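PDB 3DJE: fructosyl amine: oxygen oxidoreductase from Aspergillus fumigatus, which acts as a deglycating FAD enzyme that oxidises fructosyl amines (Amadori products), with oxygen as electron acceptor. Local coordinates for residues 241-246 with 322-327; 280-285 with 406-411; 286-291 with 420-425. One frame throughout, in Å; residues are numbered along the deposited sequence.

Interaction 1. Residues 241-246 with 322-327; sequences IALKPE and PQLADR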
loop_
_atom_site.group_PDB
_atom_site.type_symbol
_atom_site.label_atom_id
_atom_site.label_comp_id
_atom_site.label_asym_id
_atom_site.label_seq_id
_atom_site.Cartn_x
_atom_site.Cartn_y
_atom_site.Cartn_z
ATOM N N ILE A 241 -7.596 -13.979 11.480
ATOM C CA ILE A 241 -8.044 -15.014 12.422
ATOM C C ILE A 241 -8.608 -14.333 13.675
ATOM O O ILE A 241 -7.937 -13.500 14.276
ATOM C CB ILE A 241 -6.886 -15.975 12.776
ATOM C CG1 ILE A 241 -6.572 -16.841 11.558
ATOM C CG2 ILE A 241 -7.223 -16.864 14.011
ATOM C CD1 ILE A 241 -5.314 -17.688 11.697
ATOM N N ALA A 242 -9.845 -14.680 14.047
ATOM C CA ALA A 242 -10.487 -14.098 15.235
ATOM C C ALA A 242 -10.135 -14.863 16.500
ATOM O O ALA A 242 -10.452 -16.055 16.626
ATOM C CB ALA A 242 -12.001 -14.042 15.070
ATOM N N LEU A 243 -9.484 -14.182 17.431
ATOM C CA LEU A 243 -9.184 -14.772 18.732
ATOM C C LEU A 243 -10.429 -14.751 19.608
ATOM O O LEU A 243 -11.234 -13.819 19.531
ATOM C CB LEU A 243 -8.049 -14.011 19.413
ATOM C CG LEU A 243 -6.673 -13.975 18.742
ATOM C CD1 LEU A 243 -5.754 -13.056 19.508
ATOM C CD2 LEU A 243 -6.080 -15.374 18.653
ATOM N N LYS A 244 -10.590 -15.789 20.430
ATOM C CA LYS A 244 -11.660 -15.828 21.422
ATOM C C LYS A 244 -11.432 -14.729 22.460
ATOM O O LYS A 244 -10.286 -14.396 22.751
ATOM C CB LYS A 244 -11.695 -17.199 22.108
ATOM C CG LYS A 244 -11.947 -18.361 21.157
ATOM C CD LYS A 244 -12.111 -19.674 21.918
ATOM C CE LYS A 244 -11.666 -20.870 21.078
ATOM N NZ LYS A 244 -10.192 -20.863 20.810
ATOM N N PRO A 245 -12.519 -14.158 23.022
ATOM C CA PRO A 245 -12.370 -13.072 23.997
ATOM C C PRO A 245 -11.383 -13.389 25.135
ATOM O O PRO A 245 -10.638 -12.509 25.554
ATOM C CB PRO A 245 -13.797 -12.882 24.530
ATOM C CG PRO A 245 -14.670 -13.311 23.386
ATOM C CD PRO A 245 -13.941 -14.474 22.765
ATOM N N GLU A 246 -11.363 -14.641 25.594
ATOM C CA GLU A 246 -10.489 -15.077 26.695
ATOM C C GLU A 246 -9.001 -15.087 26.335
ATOM O O GLU A 246 -8.149 -14.931 27.213
ATOM C CB GLU A 246 -10.873 -16.476 27.206
ATOM C CG GLU A 246 -12.359 -16.809 27.168
ATOM C CD GLU A 246 -12.790 -17.385 25.830
ATOM O OE1 GLU A 246 -12.207 -18.407 25.404
ATOM O OE2 GLU A 246 -13.715 -16.817 25.210
ATOM N N PRO A 322 1.994 -21.860 16.033
ATOM C CA PRO A 322 1.409 -23.120 15.545
ATOM C C PRO A 322 0.060 -23.453 16.192
ATOM O O PRO A 322 -0.753 -24.177 15.586
ATOM C CB PRO A 322 2.481 -24.171 15.892
ATOM C CG PRO A 322 3.319 -23.544 16.946
ATOM C CD PRO A 322 3.302 -22.062 16.678
ATOM N N GLN A 323 -0.188 -22.909 17.384
ATOM C CA GLN A 323 -1.483 -23.084 18.067
ATOM C C GLN A 323 -2.667 -22.482 17.271
ATOM O O GLN A 323 -3.835 -22.845 17.478
ATOM C CB GLN A 323 -1.421 -22.539 19.500
ATOM C CG GLN A 323 -1.427 -20.994 19.644
ATOM C CD GLN A 323 -0.069 -20.335 19.433
ATOM O OE1 GLN A 323 0.909 -20.984 19.063
ATOM N NE2 GLN A 323 -0.016 -19.020 19.651
ATOM N N LEU A 324 -2.349 -21.574 16.346
ATOM C CA LEU A 324 -3.356 -20.903 15.531
ATOM C C LEU A 324 -3.429 -21.427 14.102
ATOM O O LEU A 324 -4.295 -21.012 13.334
ATOM C CB LEU A 324 -3.102 -19.381 15.510
ATOM C CG LEU A 324 -3.152 -18.636 16.849
ATOM C CD1 LEU A 324 -3.018 -17.121 16.632
ATOM C CD2 LEU A 324 -4.461 -18.958 17.589
ATOM N N ALA A 325 -2.532 -22.349 13.748
ATOM C CA ALA A 325 -2.301 -22.694 12.340
ATOM C C ALA A 325 -3.481 -23.372 11.639
ATOM O O ALA A 325 -3.572 -23.352 10.408
ATOM C CB ALA A 325 -1.027 -23.517 12.186
ATOM N N ASP A 326 -4.381 -23.955 12.429
ATOM C CA ASP A 326 -5.528 -24.676 11.889
ATOM C C ASP A 326 -6.851 -23.944 12.111
ATOM O O ASP A 326 -7.910 -24.447 11.740
ATOM C CB ASP A 326 -5.598 -26.089 12.481
ATOM C CG ASP A 326 -4.444 -26.975 12.022
ATOM O OD1 ASP A 326 -4.030 -26.877 10.840
ATOM O OD2 ASP A 326 -3.949 -27.774 12.849
ATOM N N ARG A 327 -6.783 -22.753 12.705
ATOM C CA ARG A 327 -7.973 -21.933 12.927
ATOM C C ARG A 327 -8.620 -21.495 11.610
ATOM O O ARG A 327 -7.919 -21.127 10.659
ATOM C CB ARG A 327 -7.628 -20.689 13.754
ATOM C CG ARG A 327 -7.068 -20.963 15.133
ATOM C CD ARG A 327 -8.126 -21.377 16.132
ATOM N NE ARG A 327 -7.546 -21.435 17.477
ATOM C CZ ARG A 327 -7.582 -20.449 18.369
ATOM N NH1 ARG A 327 -8.189 -19.303 18.093
ATOM N NH2 ARG A 327 -7.010 -20.616 19.552
HETATM O O HOH W 1 -10.245 -18.484 15.756
#

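Interaction 2. Residues 280-285 with 406-411; sequences EHPGYT and RDTLGR. With FSA (1-S-(carboxymethyl)-1-thio-beta-D-fructopyranose), chain D.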
loop_
_atom_site.group_PDB
_atom_site.type_symbol
_atom_site.label_atom_id
_atom_site.label_comp_id
_atom_site.label_asym_id
_atom_site.label_seq_id
_atom_site.Cartn_x
_atom_site.Cartn_y
_atom_site.Cartn_z
ATOM N N GLU A 280 4.018 -13.792 2.438
ATOM C CA GLU A 280 4.860 -13.023 1.527
ATOM C C GLU A 280 5.196 -13.793 0.243
ATOM O O GLU A 280 5.429 -15.002 0.255
ATOM C CB GLU A 280 6.128 -12.509 2.243
ATOM C CG GLU A 280 7.057 -11.599 1.412
ATOM C CD GLU A 280 6.438 -10.262 0.943
ATOM O OE1 GLU A 280 5.352 -9.873 1.435
ATOM O OE2 GLU A 280 7.047 -9.605 0.067
ATOM N N HIS A 281 5.185 -13.061 -0.861
ATOM C CA HIS A 281 5.473 -13.587 -2.198
ATOM C C HIS A 281 5.623 -12.410 -3.149
ATOM O O HIS A 281 5.297 -11.271 -2.773
ATOM C CB HIS A 281 4.373 -14.553 -2.660
ATOM C CG HIS A 281 2.992 -13.969 -2.628
ATOM N ND1 HIS A 281 2.551 -13.045 -3.551
ATOM C CD2 HIS A 281 1.958 -14.176 -1.778
ATOM C CE1 HIS A 281 1.301 -12.717 -3.279
ATOM N NE2 HIS A 281 0.912 -13.397 -2.217
ATOM N N PRO A 282 6.187 -12.641 -4.356
ATOM C CA PRO A 282 6.385 -11.554 -5.315
ATOM C C PRO A 282 5.130 -10.968 -6.004
ATOM O O PRO A 282 5.274 -10.048 -6.806
ATOM C CB PRO A 282 7.348 -12.160 -6.351
ATOM C CG PRO A 282 7.917 -13.389 -5.670
ATOM C CD PRO A 282 6.801 -13.897 -4.844
ATOM N N GLY A 283 3.946 -11.476 -5.671
ATOM C CA GLY A 283 2.692 -10.888 -6.145
ATOM C C GLY A 283 1.990 -11.677 -7.232
ATOM O O GLY A 283 2.610 -12.522 -7.897
ATOM N N TYR A 284 0.687 -11.419 -7.377
ATOM C CA TYR A 284 -0.128 -11.934 -8.493
ATOM C C TYR A 284 -0.435 -10.811 -9.473
ATOM O O TYR A 284 -0.890 -9.733 -9.074
ATOM C CB TYR A 284 -1.469 -12.460 -7.993
ATOM C CG TYR A 284 -1.418 -13.715 -7.180
ATOM C CD1 TYR A 284 -1.518 -14.960 -7.795
ATOM C CD2 TYR A 284 -1.313 -13.667 -5.787
ATOM C CE1 TYR A 284 -1.477 -16.123 -7.050
ATOM C CE2 TYR A 284 -1.284 -14.827 -5.023
ATOM C CZ TYR A 284 -1.357 -16.059 -5.666
ATOM O OH TYR A 284 -1.331 -17.213 -4.925
ATOM N N THR A 285 -0.204 -11.064 -10.757
ATOM C CA THR A 285 -0.740 -10.200 -11.800
ATOM C C THR A 285 -2.051 -10.802 -12.321
ATOM O O THR A 285 -2.424 -11.913 -11.950
ATOM C CB THR A 285 0.240 -10.053 -12.973
ATOM O OG1 THR A 285 0.562 -11.365 -13.469
ATOM C CG2 THR A 285 1.517 -9.327 -12.534
ATOM N N ARG A 406 7.625 -10.117 -15.288
ATOM C CA ARG A 406 7.812 -11.193 -14.323
ATOM C C ARG A 406 8.961 -10.912 -13.336
ATOM O O ARG A 406 9.322 -11.779 -12.541
ATOM C CB ARG A 406 7.988 -12.550 -15.042
ATOM C CG ARG A 406 6.753 -13.025 -15.858
ATOM C CD ARG A 406 5.562 -13.367 -14.955
ATOM N NE ARG A 406 4.274 -13.264 -15.639
ATOM C CZ ARG A 406 3.109 -13.066 -15.020
ATOM N NH1 ARG A 406 3.063 -12.952 -13.700
ATOM N NH2 ARG A 406 1.983 -12.986 -15.723
ATOM N N ASP A 407 9.512 -9.695 -13.382
ATOM C CA ASP A 407 10.544 -9.236 -12.436
ATOM C C ASP A 407 10.002 -9.301 -11.007
ATOM O O ASP A 407 8.965 -8.695 -10.694
ATOM C CB ASP A 407 10.982 -7.798 -12.772
ATOM C CG ASP A 407 12.271 -7.361 -12.061
ATOM O OD1 ASP A 407 12.670 -7.939 -11.022
ATOM O OD2 ASP A 407 12.894 -6.386 -12.545
ATOM N N THR A 408 10.710 -10.017 -10.139
ATOM C CA THR A 408 10.269 -10.159 -8.747
ATOM C C THR A 408 10.486 -8.884 -7.919
ATOM O O THR A 408 9.974 -8.770 -6.798
ATOM C CB THR A 408 10.949 -11.361 -8.054
ATOM O OG1 THR A 408 12.370 -11.255 -8.208
ATOM C CG2 THR A 408 10.456 -12.675 -8.655
ATOM N N LEU A 409 11.264 -7.950 -8.465
ATOM C CA LEU A 409 11.469 -6.609 -7.868
ATOM C C LEU A 409 11.874 -6.628 -6.392
ATOM O O LEU A 409 11.349 -5.854 -5.580
ATOM C CB LEU A 409 10.223 -5.731 -8.065
ATOM C CG LEU A 409 9.912 -5.377 -9.520
ATOM C CD1 LEU A 409 8.543 -4.713 -9.643
ATOM C CD2 LEU A 409 10.979 -4.510 -10.117
ATOM N N GLY A 410 12.806 -7.517 -6.060
ATOM C CA GLY A 410 13.353 -7.599 -4.712
ATOM C C GLY A 410 12.461 -8.280 -3.693
ATOM O O GLY A 410 12.783 -8.287 -2.501
ATOM N N ARG A 411 11.356 -8.865 -4.150
ATOM C CA ARG A 411 10.469 -9.624 -3.269
ATOM C C ARG A 411 10.778 -11.117 -3.315
ATOM O O ARG A 411 11.265 -11.632 -4.330
ATOM C CB ARG A 411 8.999 -9.399 -3.635
ATOM C CG ARG A 411 8.543 -7.944 -3.560
ATOM C CD ARG A 411 7.055 -7.884 -3.856
ATOM N NE ARG A 411 6.474 -6.550 -3.666
ATOM C CZ ARG A 411 6.217 -5.685 -4.647
ATOM N NH1 ARG A 411 6.510 -5.982 -5.916
ATOM N NH2 ARG A 411 5.653 -4.506 -4.368
HETATM O OAB FSA D . 6.277 -1.121 3.401
HETATM C CAL FSA D . 6.319 -1.959 4.327
HETATM O OAA FSA D . 7.029 -1.788 5.351
HETATM C CAH FSA D . 5.527 -3.248 4.245
HETATM S SAK FSA D . 4.718 -3.446 2.689
HETATM C C1 FSA D . 4.049 -5.047 3.047
HETATM C C2 FSA D . 3.706 -5.802 1.754
HETATM O O2 FSA D . 2.768 -6.851 2.042
HETATM C C3 FSA D . 4.961 -6.411 1.119
HETATM O O3 FSA D . 5.505 -7.427 1.975
HETATM C C4 FSA D . 4.689 -6.952 -0.288
HETATM O O4 FSA D . 5.930 -7.331 -0.905
HETATM C C5 FSA D . 4.004 -5.909 -1.178
HETATM O O5 FSA D . 4.903 -4.848 -1.512
HETATM C C6 FSA D . 2.774 -5.366 -0.466
HETATM O O6 FSA D . 3.152 -4.847 0.821
HETATM O O HOH W 2 7.344 -8.332 -7.413
#

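Interaction 3. Residues 286-291 with 420-425; sequences NMVQSA and DFHDVK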
loop_
_atom_site.group_PDB
_atom_site.type_symbol
_atom_site.label_atom_id
_atom_site.label_comp_id
_atom_site.label_asym_id
_atom_site.label_seq_id
_atom_site.Cartn_x
_atom_site.Cartn_y
_atom_site.Cartn_z
ATOM N N ASN A 286 -2.756 -10.059 -13.168
ATOM C CA ASN A 286 -3.917 -10.609 -13.862
ATOM C C ASN A 286 -3.838 -10.199 -15.323
ATOM O O ASN A 286 -4.579 -9.326 -15.777
ATOM C CB ASN A 286 -5.220 -10.145 -13.215
ATOM C CG ASN A 286 -6.446 -10.877 -13.765
ATOM O OD1 ASN A 286 -6.434 -12.101 -13.924
ATOM N ND2 ASN A 286 -7.512 -10.131 -14.037
HETATM N N MSE A 287 -2.904 -10.838 -16.031
HETATM C CA MSE A 287 -2.558 -10.518 -17.412
HETATM C C MSE A 287 -3.639 -10.968 -18.384
HETATM O O MSE A 287 -3.925 -12.158 -18.511
HETATM C CB MSE A 287 -1.219 -11.165 -17.797
HETATM C CG MSE A 287 -0.016 -10.669 -17.004
HETATM SE SE MSE A 287 0.292 -8.752 -17.238
HETATM C CE MSE A 287 1.914 -8.532 -16.193
ATOM N N VAL A 288 -4.249 -9.998 -19.055
ATOM C CA VAL A 288 -5.208 -10.287 -20.114
ATOM C C VAL A 288 -4.604 -9.852 -21.443
ATOM O O VAL A 288 -3.825 -8.891 -21.506
ATOM C CB VAL A 288 -6.591 -9.604 -19.884
ATOM C CG1 VAL A 288 -7.178 -10.005 -18.527
ATOM C CG2 VAL A 288 -6.495 -8.083 -20.014
ATOM N N GLN A 289 -4.943 -10.581 -22.499
ATOM C CA GLN A 289 -4.536 -10.189 -23.839
ATOM C C GLN A 289 -5.660 -9.403 -24.502
ATOM O O GLN A 289 -6.809 -9.859 -24.559
ATOM C CB GLN A 289 -4.150 -11.408 -24.681
ATOM C CG GLN A 289 -3.247 -11.071 -25.862
ATOM C CD GLN A 289 -2.603 -12.296 -26.485
ATOM O OE1 GLN A 289 -3.282 -13.274 -26.815
ATOM N NE2 GLN A 289 -1.283 -12.247 -26.657
ATOM N N SER A 290 -5.321 -8.208 -24.980
ATOM C CA SER A 290 -6.253 -7.378 -25.729
ATOM C C SER A 290 -6.320 -7.861 -27.178
ATOM O O SER A 290 -5.523 -8.711 -27.595
ATOM C CB SER A 290 -5.815 -5.912 -25.677
ATOM O OG SER A 290 -5.571 -5.500 -24.342
ATOM N N ALA A 291 -7.269 -7.313 -27.937
ATOM C CA ALA A 291 -7.409 -7.617 -29.363
ATOM C C ALA A 291 -6.143 -7.272 -30.161
ATOM O O ALA A 291 -5.872 -7.886 -31.198
ATOM C CB ALA A 291 -8.621 -6.906 -29.934
ATOM N N ASP A 420 0.187 -15.426 -11.431
ATOM C CA ASP A 420 -0.944 -14.847 -12.149
ATOM C C ASP A 420 -2.252 -15.530 -11.771
ATOM O O ASP A 420 -2.315 -16.751 -11.625
ATOM C CB ASP A 420 -0.713 -14.892 -13.670
ATOM C CG ASP A 420 -1.649 -13.963 -14.431
ATOM O OD1 ASP A 420 -1.205 -12.873 -14.849
ATOM O OD2 ASP A 420 -2.834 -14.323 -14.599
ATOM N N PHE A 421 -3.298 -14.729 -11.597
ATOM C CA PHE A 421 -4.589 -15.250 -11.162
ATOM C C PHE A 421 -5.226 -16.219 -12.158
ATOM O O PHE A 421 -6.064 -17.035 -11.770
ATOM C CB PHE A 421 -5.549 -14.100 -10.836
ATOM C CG PHE A 421 -5.280 -13.442 -9.502
ATOM C CD1 PHE A 421 -5.389 -14.170 -8.312
ATOM C CD2 PHE A 421 -4.944 -12.088 -9.429
ATOM C CE1 PHE A 421 -5.145 -13.563 -7.066
ATOM C CE2 PHE A 421 -4.693 -11.472 -8.178
ATOM C CZ PHE A 421 -4.801 -12.209 -7.006
ATOM N N HIS A 422 -4.831 -16.121 -13.428
ATOM C CA HIS A 422 -5.302 -17.075 -14.444
ATOM C C HIS A 422 -4.859 -18.506 -14.133
ATOM O O HIS A 422 -5.476 -19.465 -14.607
ATOM C CB HIS A 422 -4.848 -16.667 -15.851
ATOM C CG HIS A 422 -5.541 -15.446 -16.371
ATOM N ND1 HIS A 422 -5.029 -14.175 -16.212
ATOM C CD2 HIS A 422 -6.716 -15.300 -17.029
ATOM C CE1 HIS A 422 -5.855 -13.300 -16.759
ATOM N NE2 HIS A 422 -6.886 -13.956 -17.262
ATOM N N ASP A 423 -3.790 -18.641 -13.348
ATOM C CA ASP A 423 -3.275 -19.949 -12.920
ATOM C C ASP A 423 -3.971 -20.486 -11.670
ATOM O O ASP A 423 -3.775 -21.645 -11.295
ATOM C CB ASP A 423 -1.764 -19.885 -12.675
ATOM C CG ASP A 423 -0.972 -19.511 -13.921
ATOM O OD1 ASP A 423 -1.500 -19.623 -15.049
ATOM O OD2 ASP A 423 0.197 -19.099 -13.770
ATOM N N VAL A 424 -4.781 -19.645 -11.029
ATOM C CA VAL A 424 -5.499 -20.032 -9.815
ATOM C C VAL A 424 -6.789 -20.757 -10.177
ATOM O O VAL A 424 -7.607 -20.227 -10.936
ATOM C CB VAL A 424 -5.803 -18.805 -8.909
ATOM C CG1 VAL A 424 -6.586 -19.230 -7.663
ATOM C CG2 VAL A 424 -4.505 -18.110 -8.523
ATOM N N LYS A 425 -6.950 -21.958 -9.621
ATOM C CA LYS A 425 -8.105 -22.830 -9.880
ATOM C C LYS A 425 -9.072 -22.940 -8.701
ATOM O O LYS A 425 -10.246 -23.290 -8.877
ATOM C CB LYS A 425 -7.622 -24.239 -10.261
ATOM C CG LYS A 425 -7.542 -24.513 -11.767
ATOM C CD LYS A 425 -6.355 -23.829 -12.448
ATOM C CE LYS A 425 -6.683 -23.498 -13.902
ATOM N NZ LYS A 425 -5.514 -22.953 -14.636
#

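Interaction 1. Residues 241-246 with 322-327
Arg327 packs on Ile241, where the end of strand 232-242 meets the type I beta turn Leu324-Arg327. The turn lies between helix 307-320 and strand 331-339, and strand 331-339 pairs antiparallel with strand 232-242. The contact is remote from the FAD and ligand sites. CG2 of Ile241 touches CB of Arg327 at 3.9 Å. The other branch of Ile241 carries CD1 to 3.8 Å from the backbone O of Leu324, the same carbonyl that closes the turn by accepting from Arg327 N.

The Arg327 chain folds back at chi2 (-77°) and lays its guanidinium over Leu324. CD2 of Leu324 sits over the centre of one guanidinium face, 3.5 Å above the plane. Lys244 NZ comes to the opposite face, near the rim, 3.4 Å from Arg327 NH2. Both are donors, so this is a close approach of like charges. A salt bridge from Arg327 NH2 to Glu247 probably offsets it. Beside the arginine, CD2 of Leu243 meets CD1 of Leu324 at 4.1 Å. At the guanidinium edge, in its plane, a water accepts from Arg327 NH1 at 3.2 Å and donates to Ala242 O at 2.6 Å.

Interaction 2. Residues 280-285 with 406-411
Glu280 and Arg411 come together at the fructopyranose ring of bound FSA, and both belong to the pocket for this ligand. The Glu280 carboxylate uses both oxygens. OE1 accepts from FSA O3 at 2.5 Å, and OE2 accepts from FSA O4 at 2.7 Å. Arg411 reaches the sugar with a chain extended from CG to NE. Its NE donates to FSA O4 at 2.9 Å, with O4 in the guanidinium plane at the edge. Its NH2 donates to FSA O5 at 3.0 Å. FSA O4 therefore donates a hydrogen bond to Glu280 and accepts one from Arg411, which would restrict the rotation of this hydroxyl. Lys368 and Gly364 bind the ligand as well.

Water and charge hold the other end of the guanidinium. Arg411 NH1 forms a salt bridge with Asp339. It also donates to a water, which in turn donates to Pro282 O at 2.8 Å.

Apolar contacts join Pro282 to the type I' turn Thr408-Arg411. The Pro282 ring and Thr408 run side by side, with Pro282 CB 3.9 Å from Thr408 CG2. CA of Pro282 rests 3.8 Å from CB of Arg411, the last residue of that turn.

A separate polar contact closes the far end. Arg406 NH1 donates to Thr285 OG1 at 3.0 Å, bent to 134° and tilted from the guanidinium plane. That hydroxyl is also hydrogen-bonded to Asp420.

The loop 406-411, between helix 397-400 and strand 419-420, thus lies against strand 274-289. Arg411 also touches Arg232 and Trp236 of neighbouring strand 232-242, and strand 419-420 pairs parallel with 274-289 beside Gly283 and Thr285.

Interaction 3. Residues 286-291 with 420-425
An Asx turn headed by Asp420 receives Met287 of strand 274-289, at the point where strand 419-420 gives way to the 3-10 segment 421-423. The backbone N-H of Met287, present as selenomethionine, donates to Asp420 OD1, with N to OD1 at 2.9 Å. The bond is nearly straight (171°) and uses the syn lone pair. CG of Met287 also lies 3.3 Å from Asp420 OD1. CG of Asp420 is anti to the backbone N (chi1 -164°), which carries the carboxylate to the strand. Its rotation about the CB-CG bond then turns OD1 to Met287 N and OD2 to the turn.

Asp420 OD2 serves the turn. It accepts from His422 N at 2.9 Å on its anti side. It accepts again from His422 ND1 at 2.7 Å on its syn side, with the oxygen close to the imidazole plane. This bond is consistent with a fixed ring orientation beside residues 286-288. The Asn286 amide lies nearly parallel to the ring, the planes 15° apart. Val288 CG1 lies at the ring edge.

Asn286 OD1 comes 3.8 Å from Phe421 CB, while Asn286 ND2 donates to Ile298 O. Asn286 CB approaches the edge of the Phe421 ring. That ring stacks on Tyr284 and meets Phe300 edge-to-face.

Asp420 OD1 also has partners outside the two segments, among them Arg406 NH2 in a weak, long ion pair. With hydrogen bonds at both oxygens, the carboxylate is probably ionised. His422 carries a proton on ND1, and the acidic partner would favour a positive charge on the imidazole.

Along the chain the first segments come in order, 241-246, 280-285 and 286-291, followed by 322-327, 406-411 and 420-425. Each pair of interactions therefore crosses. All three reach the same mixed sheet, in which strands 232-242 and 274-289 are antiparallel neighbours. Interactions 2 and 3 share strand 274-289. Their centres are 16 Å apart, and they touch where Thr285 O meets Phe421 N at 3.0 Å. Interaction 1 stands apart, its centre 29 Å from interaction 2 and 34 Å from interaction 3. The C-terminal part of the chain thus returns to strand 274-289 twice, once at the ligand pocket and once just beyond it.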